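Local structure of Slr0280 protein (Synechocystis sp., 5H3K) at residues 227-232 against 236-241. The protein is of unknown function but carries a phosphodiester glycosidase (NAGPA-type) domain, so it may act on phosphodiester-linked sugars. Numbering follows the deposited sequence.
Sequences YRLERS and SKVHFQ
Tyr227 and Phe240 pair across an antiparallel beta hairpin, made by strands 226-232 and 235-241. Strand 226-232 lies at the edge of a four-stranded antiparallel sheet, and strand 185-190 flanks the other side of the hairpin.

Tyr227, Leu229, Ser236, Val238 and Phe240 share one face. From it Tyr227, Ser236 and Phe240 touch strands 153-161 or 164-171 of a second four-stranded sheet. The CB of Tyr227 is a bump set over one face of the Phe240 ring, 3.9 Å from its centroid. Tyr227 CG sits between the backbone N and the carbonyl carbon (chi1 70°), which stands its ring beside that of Phe240. The two planes, 27° apart, are slid past one another with little overlap. Val238 fills the space between Tyr227 and Leu229 with its two methyls. CG1 touches Tyr227 CD2 at 3.9 Å, and CG2 meets Leu229 CD1 at the same distance. Tyr227 OH hydrogen-bonds Asp158 OD1 on strand 153-161, and Ser236 OG bonds to the carbonyl of Ala192.

Arg228, Glu230, Lys237 and His239 project from the opposite face. Two hydrogen-bonded pairs, Arg228 with His239 and Glu230 with Lys237, tie the backbones together with two bonds each. The His239 ring leans diagonally toward Glu230, its CD2 3.8 Å from Glu230 CB. His239 NE2 donates to Glu230 OE1 at 2.9 Å, from the anti side and 20° out of the carboxylate plane. An alanine in place of His239 would probably leave Glu230 OE1 without its ring donor and open a gap beside Glu230 CB. Lys237 runs extended alongside Glu230, its CD 3.6 Å from OE1. The carboxylate oxygen is gripped a second time by a water, which donates to Glu230 OE1 at 2.7 Å and accepts from Lys237 NZ at 3.2 Å.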
ATOM      1  N   TYR A 227      25.174 -10.930  16.576  1.00  8.91           N
ATOM      2  CA  TYR A 227      23.862 -11.010  17.183  1.00  7.04           C
ATOM      3  C   TYR A 227      23.968 -11.070  18.697  1.00 10.49           C
ATOM      4  O   TYR A 227      25.009 -11.440  19.243  1.00 10.13           O
ATOM      5  CB  TYR A 227      23.082 -12.203  16.637  1.00  9.21           C
ATOM      6  CG  TYR A 227      23.619 -13.555  17.073  1.00  9.25           C
ATOM      7  CD1 TYR A 227      24.665 -14.163  16.386  1.00 11.38           C
ATOM      8  CD2 TYR A 227      23.070 -14.224  18.158  1.00 10.21           C
ATOM      9  CE1 TYR A 227      25.152 -15.403  16.772  1.00 13.00           C
ATOM     10  CE2 TYR A 227      23.550 -15.469  18.552  1.00 12.75           C
ATOM     11  CZ  TYR A 227      24.592 -16.047  17.851  1.00 16.10           C
ATOM     12  OH  TYR A 227      25.073 -17.281  18.232  1.00 19.55           O
ATOM     13  N   ARG A 228      22.885 -10.708  19.370  1.00  8.73           N
ATOM     14  CA  ARG A 228      22.900 -10.572  20.817  1.00 10.95           C
ATOM     15  C   ARG A 228      21.518 -10.860  21.343  1.00  9.30           C
ATOM     16  O   ARG A 228      20.515 -10.389  20.786  1.00  8.73           O
ATOM     17  CB  ARG A 228      23.295  -9.144  21.198  1.00 11.02           C
ATOM     18  CG  ARG A 228      23.643  -8.942  22.661  1.00 14.74           C
ATOM     19  CD  ARG A 228      24.316  -7.590  22.811  1.00 17.15           C
ATOM     20  NE  ARG A 228      24.934  -7.392  24.119  1.00 18.00           N
ATOM     21  CZ  ARG A 228      26.221  -7.604  24.367  1.00 18.23           C
ATOM     22  NH1 ARG A 228      27.022  -8.027  23.388  1.00 17.08           N
ATOM     23  NH2 ARG A 228      26.705  -7.387  25.585  1.00 13.81           N
ATOM     24  N   LEU A 229      21.470 -11.628  22.426  1.00 11.11           N
ATOM     25  CA  LEU A 229      20.221 -12.018  23.055  1.00 12.52           C
ATOM     26  C   LEU A 229      19.783 -10.956  24.061  1.00 12.77           C
ATOM     27  O   LEU A 229      20.599 -10.460  24.837  1.00 11.54           O
ATOM     28  CB  LEU A 229      20.437 -13.362  23.757  1.00 18.55           C
ATOM     29  CG  LEU A 229      19.270 -14.276  24.130  1.00 25.51           C
ATOM     30  CD1 LEU A 229      18.159 -14.156  23.116  1.00 22.18           C
ATOM     31  CD2 LEU A 229      19.750 -15.721  24.200  1.00 25.29           C
ATOM     32  N   GLU A 230      18.499 -10.597  24.039  1.00  9.54           N
ATOM     33  CA  GLU A 230      17.913  -9.768  25.094  1.00 11.10           C
ATOM     34  C   GLU A 230      16.790 -10.542  25.767  1.00 12.15           C
ATOM     35  O   GLU A 230      15.854 -11.012  25.102  1.00 12.41           O
ATOM     36  CB  GLU A 230      17.351  -8.454  24.546  1.00  8.12           C
ATOM     37  CG  GLU A 230      16.652  -7.601  25.621  1.00 10.74           C
ATOM     38  CD  GLU A 230      15.742  -6.516  25.050  1.00 11.86           C
ATOM     39  OE1 GLU A 230      15.541  -6.481  23.814  1.00 10.19           O
ATOM     40  OE2 GLU A 230      15.207  -5.696  25.836  1.00 15.42           O
ATOM     41  N   ARG A 231      16.875 -10.676  27.084  1.00 12.20           N
ATOM     42  CA  ARG A 231      15.817 -11.330  27.841  1.00 16.46           C
ATOM     43  C   ARG A 231      14.690 -10.332  28.066  1.00 19.31           C
ATOM     44  O   ARG A 231      14.938  -9.156  28.365  1.00 21.08           O
ATOM     45  CB  ARG A 231      16.345 -11.853  29.182  1.00 20.40           C
ATOM     46  CG  ARG A 231      17.037 -13.207  29.105  1.00 22.91           C
ATOM     47  CD  ARG A 231      18.447 -13.110  28.544  1.00 26.31           C
ATOM     48  NE  ARG A 231      19.159 -14.386  28.615  1.00 29.18           N
ATOM     49  CZ  ARG A 231      20.441 -14.549  28.300  1.00 27.19           C
ATOM     50  NH1 ARG A 231      21.163 -13.512  27.906  1.00 30.15           N
ATOM     51  NH2 ARG A 231      21.005 -15.746  28.392  1.00 36.69           N
ATOM     52  N   SER A 232      13.454 -10.794  27.899  1.00 18.68           N
ATOM     53  CA  SER A 232      12.290  -9.943  28.104  1.00 20.43           C
ATOM     54  C   SER A 232      11.208 -10.715  28.856  1.00 25.25           C
ATOM     55  O   SER A 232      10.110 -10.925  28.335  1.00 23.46           O
ATOM     56  CB  SER A 232      11.752  -9.441  26.758  1.00 27.83           C
ATOM     57  OG  SER A 232      10.942  -8.285  26.918  1.00 30.42           O
ATOM     58  N   SER A 236      12.000 -13.516  24.567  1.00 11.10           N
ATOM     59  CA  SER A 236      13.389 -13.208  24.271  1.00 10.35           C
ATOM     60  C   SER A 236      13.470 -12.544  22.907  1.00 13.02           C
ATOM     61  O   SER A 236      12.612 -12.755  22.041  1.00  9.86           O
ATOM     62  CB  SER A 236      14.228 -14.485  24.295  1.00 12.53           C
ATOM     63  OG  SER A 236      14.044 -15.191  25.517  1.00 12.03           O
ATOM     64  N   LYS A 237      14.487 -11.714  22.722  1.00  5.59           N
ATOM     65  CA  LYS A 237      14.741 -11.099  21.428  1.00  7.65           C
ATOM     66  C   LYS A 237      16.157 -11.412  20.995  1.00  9.82           C
ATOM     67  O   LYS A 237      17.077 -11.391  21.813  1.00 11.24           O
ATOM     68  CB  LYS A 237      14.533  -9.585  21.513  1.00  8.44           C
ATOM     69  CG  LYS A 237      13.100  -9.204  21.828  1.00 10.61           C
ATOM     70  CD  LYS A 237      12.884  -7.703  21.740  1.00 12.06           C
ATOM     71  CE  LYS A 237      11.493  -7.353  22.261  1.00 15.97           C
ATOM     72  NZ  LYS A 237      11.107  -5.953  21.963  1.00 23.63           N
ATOM     73  N   VAL A 238      16.330 -11.709  19.710  1.00  6.94           N
ATOM     74  CA  VAL A 238      17.660 -11.885  19.157  1.00  5.53           C
ATOM     75  C   VAL A 238      17.924 -10.736  18.198  1.00  7.47           C
ATOM     76  O   VAL A 238      17.287 -10.630  17.141  1.00  8.21           O
ATOM     77  CB  VAL A 238      17.809 -13.221  18.423  1.00  8.93           C
ATOM     78  CG1 VAL A 238      19.277 -13.445  18.041  1.00  6.82           C
ATOM     79  CG2 VAL A 238      17.310 -14.375  19.295  1.00 10.73           C
ATOM     80  N   HIS A 239      18.856  -9.867  18.580  1.00  5.81           N
ATOM     81  CA  HIS A 239      19.156  -8.650  17.835  1.00  5.23           C
ATOM     82  C   HIS A 239      20.323  -8.848  16.891  1.00  6.47           C
ATOM     83  O   HIS A 239      21.409  -9.223  17.329  1.00  8.22           O
ATOM     84  CB  HIS A 239      19.498  -7.532  18.809  1.00  5.07           C
ATOM     85  CG  HIS A 239      18.364  -7.153  19.693  1.00  7.64           C
ATOM     86  ND1 HIS A 239      17.440  -6.188  19.338  1.00  7.39           N
ATOM     87  CD2 HIS A 239      17.973  -7.624  20.901  1.00  7.45           C
ATOM     88  CE1 HIS A 239      16.540  -6.075  20.295  1.00  7.03           C
ATOM     89  NE2 HIS A 239      16.833  -6.940  21.256  1.00  9.50           N
ATOM     90  N   PHE A 240      20.103  -8.582  15.602  1.00  7.37           N
ATOM     91  CA  PHE A 240      21.123  -8.809  14.578  1.00  6.12           C
ATOM     92  C   PHE A 240      21.661  -7.525  13.982  1.00  9.22           C
ATOM     93  O   PHE A 240      20.901  -6.600  13.660  1.00  7.98           O
ATOM     94  CB  PHE A 240      20.557  -9.645  13.421  1.00  6.38           C
ATOM     95  CG  PHE A 240      20.337 -11.092  13.764  1.00  9.11           C
ATOM     96  CD1 PHE A 240      19.165 -11.503  14.387  1.00  8.44           C
ATOM     97  CD2 PHE A 240      21.306 -12.041  13.465  1.00  8.05           C
ATOM     98  CE1 PHE A 240      18.964 -12.850  14.713  1.00  8.09           C
ATOM     99  CE2 PHE A 240      21.113 -13.393  13.781  1.00  8.66           C
ATOM    100  CZ  PHE A 240      19.941 -13.797  14.403  1.00  8.47           C
ATOM    101  N   GLN A 241      22.976  -7.497  13.802  1.00  7.48           N
ATOM    102  CA  GLN A 241      23.628  -6.511  12.958  1.00  6.88           C
ATOM    103  C   GLN A 241      24.120  -7.240  11.701  1.00 10.27           C
ATOM    104  O   GLN A 241      25.016  -8.085  11.764  1.00 10.04           O
ATOM    105  CB  GLN A 241      24.797  -5.865  13.696  1.00  8.23           C
ATOM    106  CG  GLN A 241      25.480  -4.754  12.909  1.00  8.59           C
ATOM    107  CD  GLN A 241      24.640  -3.484  12.848  1.00  8.93           C
ATOM    108  OE1 GLN A 241      23.956  -3.137  13.815  1.00 11.43           O
ATOM    109  NE2 GLN A 241      24.685  -2.791  11.711  1.00 10.13           N
TER
HETATM  110  O   HOH W   1      13.839  -4.639  22.915  1.00 18.23           O